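Local coordinates for protein pectate lyase (Bacillus subtilis, PDB 5AMV) that cleaves polygalacturonate by calcium-dependent beta-elimination, leaving oligosaccharides with unsaturated galacturonosyl groups at their non-reducing ends, at residues Lys54-Lys59 with Ala127-Val132; His270-Asn275 with Tyr294-Thr299; Val277-Arg282 with Phe306-Gly311. One frame throughout, in Å; residues are numbered along the deposited sequence.

Contact 1: residues Lys54-Lys59 with Ala127-Val132; sequences KIIYIK and ANTTIV
Two neighbouring rungs of the right-handed parallel beta-helix of polysaccharide lyase family 1 meet here, Ile55 of strand 54-58 lying beside Thr130 of strand 129-133 and Ile56 beside Ile131. The ladder runs in the parallel pattern: Ile56 N donates to Thr130 O (2.8 Å), its own carbonyl receives Val132 N, and Ile58 N reaches on to Val132 O, 2.9 Å away. Beta-branched residues suit these extended backbones. On the face that carries Ile56 and Ile131, Ile58 lays CG1 and CD1 against the CG2 methyl of Ile131, each at 3.8 Å, and Leu45 of helix 38-45 touches both Ile56 and Ile131. At the start of the ladder Lys54 bends back at chi3 and chi4 (74° and 57°), which folds its chain over the side chain of Thr129 and delivers NZ to Thr129 OG1 at 2.9 Å; that hydroxyl is also bonded to Pro126 O. The same ammonium also bonds to the carbonyls of Thr52 and Asn50, so a buried charge is wrapped in oxygen atoms. A leucine here would probably leave the carbonyls of Thr52 and Asn50 without this charged donor and take away one partner of the Thr129 hydroxyl. On the other face Tyr57 and Val132 run side by side, and the Val132 methyl CG2 lies 3.5 Å from both CD1 and CE1 of the tyrosine ring.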
loop_
_atom_site.group_PDB
_atom_site.type_symbol
_atom_site.label_atom_id
_atom_site.label_comp_id
_atom_site.label_asym_id
_atom_site.label_seq_id
_atom_site.Cartn_x
_atom_site.Cartn_y
_atom_site.Cartn_z
ATOM N N LYS A 54 1.107 -22.154 7.609
ATOM C CA LYS A 54 0.108 -22.458 6.580
ATOM C C LYS A 54 0.427 -21.855 5.206
ATOM O O LYS A 54 1.005 -20.775 5.117
ATOM C CB LYS A 54 -1.265 -21.971 7.057
ATOM C CG LYS A 54 -1.378 -20.442 7.087
ATOM C CD LYS A 54 -2.509 -19.893 7.924
ATOM C CE LYS A 54 -2.226 -19.999 9.413
ATOM N NZ LYS A 54 -0.921 -19.306 9.843
ATOM N N ILE A 55 0.046 -22.553 4.138
ATOM C CA ILE A 55 0.197 -22.055 2.795
ATOM C C ILE A 55 -1.203 -21.975 2.218
ATOM O O ILE A 55 -1.992 -22.927 2.344
ATOM C CB ILE A 55 1.089 -22.984 1.952
ATOM C CG1 ILE A 55 2.500 -22.990 2.526
ATOM C CG2 ILE A 55 1.138 -22.533 0.457
ATOM C CD1 ILE A 55 3.369 -24.116 2.066
ATOM N N ILE A 56 -1.500 -20.851 1.577
ATOM C CA ILE A 56 -2.819 -20.616 0.996
ATOM C C ILE A 56 -2.630 -20.194 -0.434
ATOM O O ILE A 56 -2.048 -19.137 -0.678
ATOM C CB ILE A 56 -3.570 -19.498 1.751
ATOM C CG1 ILE A 56 -3.825 -19.913 3.199
ATOM C CG2 ILE A 56 -4.912 -19.127 1.029
ATOM C CD1 ILE A 56 -4.340 -18.773 4.089
ATOM N N TYR A 57 -3.126 -21.025 -1.369
ATOM C CA TYR A 57 -3.127 -20.718 -2.791
ATOM C C TYR A 57 -4.427 -20.007 -3.153
ATOM O O TYR A 57 -5.493 -20.528 -2.853
ATOM C CB TYR A 57 -3.054 -22.007 -3.652
ATOM C CG TYR A 57 -1.682 -22.621 -3.575
ATOM C CD1 TYR A 57 -0.622 -22.072 -4.305
ATOM C CD2 TYR A 57 -1.429 -23.715 -2.732
ATOM C CE1 TYR A 57 0.687 -22.628 -4.220
ATOM C CE2 TYR A 57 -0.160 -24.269 -2.663
ATOM C CZ TYR A 57 0.887 -23.718 -3.394
ATOM O OH TYR A 57 2.134 -24.297 -3.260
ATOM N N ILE A 58 -4.337 -18.860 -3.818
ATOM C CA ILE A 58 -5.534 -18.184 -4.325
ATOM C C ILE A 58 -5.794 -18.652 -5.744
ATOM O O ILE A 58 -4.948 -18.466 -6.653
ATOM C CB ILE A 58 -5.423 -16.626 -4.230
ATOM C CG1 ILE A 58 -5.227 -16.304 -2.734
ATOM C CG2 ILE A 58 -6.649 -15.933 -4.933
ATOM C CD1 ILE A 58 -5.795 -15.014 -2.213
ATOM N N LYS A 59 -6.966 -19.260 -5.929
ATOM C CA LYS A 59 -7.370 -19.745 -7.230
ATOM C C LYS A 59 -8.448 -18.841 -7.854
ATOM O O LYS A 59 -9.597 -18.781 -7.345
ATOM C CB LYS A 59 -7.867 -21.199 -7.059
ATOM C CG LYS A 59 -8.406 -21.810 -8.307
ATOM C CD LYS A 59 -8.837 -23.256 -8.067
ATOM C CE LYS A 59 -9.184 -23.884 -9.407
ATOM N NZ LYS A 59 -9.785 -25.244 -9.170
ATOM N N ALA A 127 0.131 -15.075 11.877
ATOM C CA ALA A 127 1.557 -15.350 11.765
ATOM C C ALA A 127 1.873 -16.633 10.995
ATOM O O ALA A 127 1.083 -17.607 11.016
ATOM C CB ALA A 127 2.154 -15.458 13.182
ATOM N N ASN A 128 3.069 -16.669 10.395
ATOM C CA ASN A 128 3.598 -17.860 9.707
ATOM C C ASN A 128 2.681 -18.305 8.584
ATOM O O ASN A 128 2.231 -19.464 8.528
ATOM C CB ASN A 128 3.836 -19.020 10.702
ATOM C CG ASN A 128 4.618 -18.581 11.936
ATOM O OD1 ASN A 128 5.643 -17.915 11.835
ATOM N ND2 ASN A 128 4.118 -18.936 13.115
ATOM N N THR A 129 2.383 -17.356 7.694
ATOM C CA THR A 129 1.427 -17.601 6.612
ATOM C C THR A 129 2.066 -17.194 5.312
ATOM O O THR A 129 2.684 -16.115 5.242
ATOM C CB THR A 129 0.174 -16.766 6.809
ATOM O OG1 THR A 129 -0.457 -17.109 8.053
ATOM C CG2 THR A 129 -0.809 -16.996 5.681
ATOM N N THR A 130 1.899 -18.037 4.286
ATOM C CA THR A 130 2.247 -17.690 2.920
ATOM C C THR A 130 0.979 -17.739 2.079
ATOM O O THR A 130 0.251 -18.725 2.116
ATOM C CB THR A 130 3.281 -18.655 2.311
ATOM O OG1 THR A 130 4.530 -18.517 3.022
ATOM C CG2 THR A 130 3.466 -18.399 0.759
ATOM N N ILE A 131 0.701 -16.645 1.378
ATOM C CA ILE A 131 -0.465 -16.579 0.498
ATOM C C ILE A 131 0.051 -16.236 -0.890
ATOM O O ILE A 131 0.669 -15.199 -1.082
ATOM C CB ILE A 131 -1.512 -15.503 0.957
ATOM C CG1 ILE A 131 -1.829 -15.633 2.460
ATOM C CG2 ILE A 131 -2.771 -15.458 -0.006
ATOM C CD1 ILE A 131 -2.860 -14.600 2.992
ATOM N N VAL A 132 -0.199 -17.121 -1.858
ATOM C CA VAL A 132 0.359 -16.954 -3.191
ATOM C C VAL A 132 -0.716 -17.207 -4.249
ATOM O O VAL A 132 -1.584 -18.059 -4.070
ATOM C CB VAL A 132 1.611 -17.836 -3.482
ATOM C CG1 VAL A 132 2.772 -17.509 -2.486
ATOM C CG2 VAL A 132 1.269 -19.298 -3.383
#

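Contact 2: residues His270-Asn275 with Tyr294-Thr299; sequences HNRYKN and YYEGST
Tyr273 and Tyr295 lie side by side on successive coils of the parallel beta-helix, where strand 266-274 pairs with strand 287-296. Backbone bonds set the register: Tyr294 N donates to Asn271 O, Tyr273 N to Tyr294 O, Glu296 N to Tyr273 O, and Asn275 N to Glu296 O. With four such bonds the strands stay almost exactly parallel, their short axes 4.8 Å apart.

Aromatic contact fills the face that carries the two tyrosines. Their rings form an offset pair, planes only 5° apart and centroids 4.8 Å apart, displaced so that little of one ring covers the other; the nearest carbons are Tyr273 CD1 and Tyr295 CE2, at 3.4 Å. Tyr242 meets the Tyr273 ring with its plane parallel, continuing the ladder of aromatic rings onto the preceding coil. A flat, wide side chain suits this repeat because the strand spacing lets rings line up. At the phenol ends, a water bonds to Tyr295 OH and weakly to Tyr273 OH, and Tyr295 OH also pairs with Trp310 NE1.

On the other face, which Tyr294 shares, the polar interactions centre on Glu296. Arg272 is extended from CG to NE, its CG anti to the backbone N (chi1 -177°), and this reach brings the guanidinium edge to Glu296. NE and NH2 both grip the single oxygen OE2, in the guanidinium plane, and NH2 takes its syn lone pair. The aliphatic part of Lys274 lies against the carboxylate, while Lys274 NZ donates to a water that in turn donates to Glu296 OE1 at 2.6 Å.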
loop_
_atom_site.group_PDB
_atom_site.type_symbol
_atom_site.label_atom_id
_atom_site.label_comp_id
_atom_site.label_asym_id
_atom_site.label_seq_id
_atom_site.Cartn_x
_atom_site.Cartn_y
_atom_site.Cartn_z
ATOM N N HIS A 270 12.895 -3.014 -7.187
ATOM C CA HIS A 270 12.346 -3.508 -8.454
ATOM C C HIS A 270 10.831 -3.409 -8.561
ATOM O O HIS A 270 10.189 -4.201 -9.298
ATOM C CB HIS A 270 12.828 -4.939 -8.705
ATOM C CG HIS A 270 14.302 -5.044 -8.946
ATOM N ND1 HIS A 270 15.200 -5.326 -7.934
ATOM C CD2 HIS A 270 15.032 -4.909 -10.076
ATOM C CE1 HIS A 270 16.427 -5.363 -8.434
ATOM N NE2 HIS A 270 16.354 -5.093 -9.730
ATOM N N ASN A 271 10.263 -2.448 -7.846
ATOM C CA ASN A 271 8.859 -2.147 -8.068
ATOM C C ASN A 271 8.600 -1.193 -9.214
ATOM O O ASN A 271 9.427 -0.323 -9.538
ATOM C CB ASN A 271 8.245 -1.586 -6.804
ATOM C CG ASN A 271 8.415 -2.517 -5.636
ATOM O OD1 ASN A 271 7.774 -3.587 -5.565
ATOM N ND2 ASN A 271 9.287 -2.130 -4.685
ATOM N N ARG A 272 7.435 -1.367 -9.838
ATOM C CA ARG A 272 6.992 -0.501 -10.919
ATOM C C ARG A 272 5.818 0.343 -10.456
ATOM O O ARG A 272 4.898 -0.211 -9.858
ATOM C CB ARG A 272 6.572 -1.382 -12.107
ATOM C CG ARG A 272 6.156 -0.586 -13.345
ATOM C CD ARG A 272 5.815 -1.575 -14.486
ATOM N NE ARG A 272 5.480 -0.812 -15.695
ATOM C CZ ARG A 272 4.949 -1.356 -16.787
ATOM N NH1 ARG A 272 4.678 -2.662 -16.811
ATOM N NH2 ARG A 272 4.705 -0.606 -17.848
ATOM N N TYR A 273 5.878 1.657 -10.710
ATOM C CA TYR A 273 4.784 2.588 -10.344
ATOM C C TYR A 273 4.394 3.310 -11.613
ATOM O O TYR A 273 5.150 4.145 -12.110
ATOM C CB TYR A 273 5.235 3.617 -9.281
ATOM C CG TYR A 273 5.785 2.995 -7.993
ATOM C CD1 TYR A 273 7.113 2.585 -7.900
ATOM C CD2 TYR A 273 4.964 2.836 -6.863
ATOM C CE1 TYR A 273 7.619 2.020 -6.732
ATOM C CE2 TYR A 273 5.471 2.325 -5.679
ATOM C CZ TYR A 273 6.776 1.880 -5.639
ATOM O OH TYR A 273 7.313 1.317 -4.512
ATOM N N LYS A 274 3.215 2.993 -12.140
ATOM C CA LYS A 274 2.768 3.585 -13.402
ATOM C C LYS A 274 1.430 4.296 -13.172
ATOM O O LYS A 274 0.481 3.724 -12.636
ATOM C CB LYS A 274 2.588 2.514 -14.453
ATOM C CG LYS A 274 2.058 3.133 -15.794
ATOM C CD LYS A 274 2.126 2.140 -16.918
ATOM C CE LYS A 274 1.600 2.788 -18.170
ATOM N NZ LYS A 274 1.715 1.955 -19.417
ATOM N N ASN A 275 1.378 5.580 -13.494
ATOM C CA ASN A 275 0.158 6.354 -13.207
ATOM C C ASN A 275 -0.256 6.232 -11.734
ATOM O O ASN A 275 -1.414 5.982 -11.394
ATOM C CB ASN A 275 -0.985 6.002 -14.174
ATOM C CG ASN A 275 -0.600 6.188 -15.600
ATOM O OD1 ASN A 275 0.094 7.141 -15.945
ATOM N ND2 ASN A 275 -1.139 5.339 -16.469
ATOM N N TYR A 294 11.093 1.721 -10.726
ATOM C CA TYR A 294 10.847 2.401 -11.982
ATOM C C TYR A 294 9.511 3.137 -11.821
ATOM O O TYR A 294 8.514 2.506 -11.449
ATOM C CB TYR A 294 10.763 1.431 -13.149
ATOM C CG TYR A 294 10.499 2.163 -14.435
ATOM C CD1 TYR A 294 11.409 3.122 -14.918
ATOM C CD2 TYR A 294 9.342 1.896 -15.171
ATOM C CE1 TYR A 294 11.186 3.793 -16.072
ATOM C CE2 TYR A 294 9.091 2.589 -16.380
ATOM C CZ TYR A 294 10.020 3.539 -16.814
ATOM O OH TYR A 294 9.763 4.207 -17.980
ATOM N N TYR A 295 9.525 4.446 -12.049
ATOM C CA TYR A 295 8.328 5.286 -11.882
ATOM C C TYR A 295 8.043 5.904 -13.231
ATOM O O TYR A 295 8.956 6.461 -13.897
ATOM C CB TYR A 295 8.576 6.423 -10.836
ATOM C CG TYR A 295 9.157 5.948 -9.513
ATOM C CD1 TYR A 295 10.501 5.607 -9.422
ATOM C CD2 TYR A 295 8.343 5.820 -8.374
ATOM C CE1 TYR A 295 11.058 5.154 -8.212
ATOM C CE2 TYR A 295 8.899 5.341 -7.157
ATOM C CZ TYR A 295 10.247 5.032 -7.109
ATOM O OH TYR A 295 10.851 4.564 -5.955
ATOM N N GLU A 296 6.773 5.859 -13.673
ATOM C CA GLU A 296 6.441 6.414 -15.003
ATOM C C GLU A 296 5.043 6.983 -14.960
ATOM O O GLU A 296 4.145 6.406 -14.339
ATOM C CB GLU A 296 6.524 5.359 -16.114
ATOM C CG GLU A 296 5.782 4.037 -15.741
ATOM C CD GLU A 296 5.640 3.087 -16.928
ATOM O OE1 GLU A 296 5.479 3.533 -18.097
ATOM O OE2 GLU A 296 5.611 1.883 -16.677
ATOM N N GLY A 297 4.863 8.124 -15.612
ATOM C CA GLY A 297 3.570 8.790 -15.620
ATOM C C GLY A 297 3.652 10.105 -16.317
ATOM O O GLY A 297 4.652 10.407 -16.976
ATOM N N SER A 298 2.595 10.891 -16.185
ATOM C CA SER A 298 2.500 12.168 -16.849
ATOM C C SER A 298 1.868 13.164 -15.881
ATOM O O SER A 298 0.892 12.843 -15.190
ATOM C CB SER A 298 1.578 12.046 -18.072
ATOM O OG SER A 298 1.222 13.358 -18.499
ATOM N N THR A 299 2.399 14.382 -15.831
ATOM C CA THR A 299 1.812 15.402 -14.945
ATOM C C THR A 299 0.534 15.939 -15.541
ATOM O O THR A 299 -0.205 16.662 -14.860
ATOM C CB THR A 299 2.767 16.605 -14.748
ATOM O OG1 THR A 299 3.101 17.126 -16.042
ATOM C CG2 THR A 299 4.051 16.162 -14.007
HETATM O O HOH W 1 4.671 1.840 -19.903
HETATM O O HOH W 2 9.410 3.364 -4.182
HETATM O O HOH W 3 0.489 9.574 -14.515
#

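Contact 3: residues Val277-Arg282 with Phe306-Gly311; sequences VQRAPR and FSYAWG. With ADA (alpha-D-galactopyranuronic acid), chain B; ADA (alpha-D-galactopyranuronic acid), chain C.
Tyr308 sets its ring against the start of segment 277-282, and the close-packed half of the contact is built round it. Gln278 CB sits over one ring face in a CH-pi contact, 4.1 Å from the centroid, while Arg279 CG comes to 3.3 Å from Tyr308 OH. A tyrosine suits this place because its ring fills the core and its hydroxyl reaches the sugar side. At the start of the segment, Val277 O receives both Ser307 N and Tyr308 N. Past these, Ala280 N donates to Ala309 O, and the cis peptide before Pro281 turns the chain so that Pro281 O can accept Gly311 N. Pro281 CD lies beside Trp310 CD1. Gly311 fits where a side-chain carbon would run into Arg282 CG.

The other half is polar and wet. One water joins Tyr308 OH, Arg279 NE, Gln278 OE1 and a carboxylate oxygen of the chain B galacturonate. Arg282 takes that carboxylate with two nitrogens, NE to O6B at 2.8 Å and NH2 to O6A at 2.9 Å, and Phe339 backs the guanidinium in a cation-pi contact. Arg279 NH2 bonds to the ring oxygen O5 (3.0 Å), and Gln278 NE2, also held by Asp246, meets O6B of the chain C sugar almost straight, at 176°. Together with Ser307 these residues line the galacturonan-binding pocket of this family 1 pectate lyase, where Arg279 is the probable catalytic residue.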
loop_
_atom_site.group_PDB
_atom_site.type_symbol
_atom_site.label_atom_id
_atom_site.label_comp_id
_atom_site.label_asym_id
_atom_site.label_seq_id
_atom_site.Cartn_x
_atom_site.Cartn_y
_atom_site.Cartn_z
ATOM N N VAL A 277 -0.140 8.715 -8.416
ATOM C CA VAL A 277 -0.094 10.156 -8.167
ATOM C C VAL A 277 1.006 10.505 -7.167
ATOM O O VAL A 277 1.793 11.431 -7.418
ATOM C CB VAL A 277 -1.463 10.748 -7.669
ATOM C CG1 VAL A 277 -1.317 12.201 -7.349
ATOM C CG2 VAL A 277 -2.539 10.557 -8.724
ATOM N N GLN A 278 0.988 9.851 -6.015
ATOM C CA GLN A 278 1.840 10.300 -4.918
ATOM C C GLN A 278 2.100 9.195 -3.906
ATOM O O GLN A 278 1.541 8.101 -3.993
ATOM C CB GLN A 278 1.152 11.494 -4.240
ATOM C CG GLN A 278 -0.202 11.133 -3.611
ATOM C CD GLN A 278 -0.896 12.349 -3.032
ATOM O OE1 GLN A 278 -0.261 13.142 -2.324
ATOM N NE2 GLN A 278 -2.195 12.497 -3.296
ATOM N N ARG A 279 2.998 9.485 -2.947
ATOM C CA ARG A 279 3.347 8.537 -1.866
ATOM C C ARG A 279 3.922 7.239 -2.384
ATOM O O ARG A 279 3.310 6.182 -2.261
ATOM C CB ARG A 279 2.157 8.267 -0.903
ATOM C CG ARG A 279 1.533 9.573 -0.416
ATOM C CD ARG A 279 0.397 9.322 0.550
ATOM N NE ARG A 279 -0.106 10.567 1.113
ATOM C CZ ARG A 279 -1.044 10.646 2.065
ATOM N NH1 ARG A 279 -1.614 9.540 2.555
ATOM N NH2 ARG A 279 -1.410 11.832 2.536
ATOM N N ALA A 280 5.101 7.324 -2.986
ATOM C CA ALA A 280 5.692 6.126 -3.538
ATOM C C ALA A 280 7.134 5.851 -3.153
ATOM O O ALA A 280 7.984 5.671 -4.032
ATOM C CB ALA A 280 5.528 6.104 -5.068
ATOM N N PRO A 281 7.453 5.826 -1.827
ATOM C CA PRO A 281 6.552 5.929 -0.686
ATOM C C PRO A 281 6.593 7.336 -0.048
ATOM O O PRO A 281 7.542 8.101 -0.305
ATOM C CB PRO A 281 7.174 4.945 0.316
ATOM C CG PRO A 281 8.639 5.131 0.100
ATOM C CD PRO A 281 8.825 5.452 -1.405
ATOM N N ARG A 282 5.625 7.617 0.818
ATOM C CA ARG A 282 5.739 8.756 1.755
ATOM C C ARG A 282 6.166 8.190 3.096
ATOM O O ARG A 282 5.503 7.286 3.602
ATOM C CB ARG A 282 4.393 9.443 1.940
ATOM C CG ARG A 282 4.467 10.765 2.709
ATOM C CD ARG A 282 3.201 10.975 3.511
ATOM N NE ARG A 282 3.067 12.340 3.994
ATOM C CZ ARG A 282 3.681 12.824 5.088
ATOM N NH1 ARG A 282 4.496 12.065 5.810
ATOM N NH2 ARG A 282 3.466 14.085 5.481
ATOM N N PHE A 306 0.803 12.477 -12.299
ATOM C CA PHE A 306 1.902 12.374 -11.353
ATOM C C PHE A 306 2.060 13.643 -10.547
ATOM O O PHE A 306 2.074 14.749 -11.118
ATOM C CB PHE A 306 3.204 12.177 -12.157
ATOM C CG PHE A 306 4.447 12.055 -11.293
ATOM C CD1 PHE A 306 5.166 13.199 -10.958
ATOM C CD2 PHE A 306 4.920 10.798 -10.866
ATOM C CE1 PHE A 306 6.327 13.117 -10.143
ATOM C CE2 PHE A 306 6.081 10.712 -10.081
ATOM C CZ PHE A 306 6.763 11.877 -9.703
ATOM N N SER A 307 2.248 13.492 -9.221
ATOM C CA SER A 307 2.557 14.628 -8.354
ATOM C C SER A 307 4.007 14.507 -7.837
ATOM O O SER A 307 4.849 15.385 -8.075
ATOM C CB SER A 307 1.550 14.672 -7.185
ATOM O OG SER A 307 1.667 15.842 -6.403
ATOM N N TYR A 308 4.300 13.425 -7.128
ATOM C CA TYR A 308 5.663 13.188 -6.662
ATOM C C TYR A 308 5.892 11.707 -6.439
ATOM O O TYR A 308 4.915 10.963 -6.303
ATOM C CB TYR A 308 5.980 13.995 -5.394
ATOM C CG TYR A 308 5.280 13.521 -4.114
ATOM C CD1 TYR A 308 5.851 12.506 -3.335
ATOM C CD2 TYR A 308 4.047 14.108 -3.672
ATOM C CE1 TYR A 308 5.206 12.054 -2.146
ATOM C CE2 TYR A 308 3.407 13.671 -2.485
ATOM C CZ TYR A 308 4.033 12.675 -1.723
ATOM O OH TYR A 308 3.469 12.247 -0.525
ATOM N N ALA A 309 7.166 11.287 -6.392
ATOM C CA ALA A 309 7.498 9.906 -6.069
ATOM C C ALA A 309 7.759 9.722 -4.572
ATOM O O ALA A 309 6.958 9.093 -3.861
ATOM C CB ALA A 309 8.724 9.439 -6.897
ATOM N N TRP A 310 8.853 10.309 -4.068
ATOM C CA TRP A 310 9.242 10.112 -2.655
ATOM C C TRP A 310 8.738 11.232 -1.762
ATOM O O TRP A 310 8.899 12.404 -2.081
ATOM C CB TRP A 310 10.765 9.940 -2.477
ATOM C CG TRP A 310 11.316 8.942 -3.383
ATOM C CD1 TRP A 310 10.696 7.772 -3.816
ATOM C CD2 TRP A 310 12.603 8.980 -4.031
ATOM N NE1 TRP A 310 11.519 7.112 -4.709
ATOM C CE2 TRP A 310 12.689 7.814 -4.852
ATOM C CE3 TRP A 310 13.682 9.898 -4.019
ATOM C CZ2 TRP A 310 13.808 7.528 -5.643
ATOM C CZ3 TRP A 310 14.817 9.591 -4.823
ATOM C CH2 TRP A 310 14.851 8.426 -5.626
ATOM N N GLY A 311 8.121 10.877 -0.639
ATOM C CA GLY A 311 7.590 11.917 0.257
ATOM C C GLY A 311 8.495 11.949 1.460
ATOM O O GLY A 311 8.576 10.972 2.219
HETATM C C1 ADA B . -2.311 14.924 0.948
HETATM C C2 ADA B . -3.368 15.068 2.057
HETATM C C3 ADA B . -2.895 16.069 3.116
HETATM C C4 ADA B . -1.557 15.653 3.704
HETATM C C5 ADA B . -0.540 15.526 2.576
HETATM C C6 ADA B . 0.695 14.868 3.151
HETATM O O2 ADA B . -4.548 15.619 1.455
HETATM O O3 ADA B . -3.846 16.128 4.188
HETATM O O4 ADA B . -1.725 14.359 4.319
HETATM O O5 ADA B . -1.032 14.648 1.522
HETATM O O6B ADA B . 1.069 13.787 2.618
HETATM O O6A ADA B . 1.296 15.386 4.147
HETATM C C1 ADA C . -1.931 19.075 -1.640
HETATM C C2 ADA C . -0.874 18.642 -0.621
HETATM C C3 ADA C . -0.407 17.209 -0.938
HETATM C C4 ADA C . -1.600 16.251 -0.941
HETATM C C5 ADA C . -2.657 16.793 -1.926
HETATM C C6 ADA C . -3.879 15.917 -2.040
HETATM O O2 ADA C . 0.230 19.568 -0.618
HETATM O O3 ADA C . 0.622 16.805 -0.027
HETATM O O4 ADA C . -2.113 16.128 0.396
HETATM O O5 ADA C . -3.036 18.158 -1.601
HETATM O O6B ADA C . -3.764 14.661 -2.203
HETATM O O6A ADA C . -4.989 16.511 -1.972
HETATM O O HOH W 4 1.100 13.004 0.055
HETATM O O HOH W 5 0.430 15.502 -4.099
#

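Overall arrangement
All three contacts join neighbouring coils of one beta-helix. Contact 1 lies far from the sugar site, its centre about 28 Å from that of contact 2 and about 30 Å from that of contact 3, on the opposite side of the chain's centre from contact 3. Contacts 2 and 3 have centres about 10 Å apart and alternate along the chain. Ser298 O lies 2.9 Å from Phe306 N, a probable hydrogen bond, and Ala280 CB packs on Tyr273 CD2 at 3.8 Å, so the tyrosine ladder lies directly behind the loop bearing Arg279. That arginine's side chain is about 7 Å from the calcium ion.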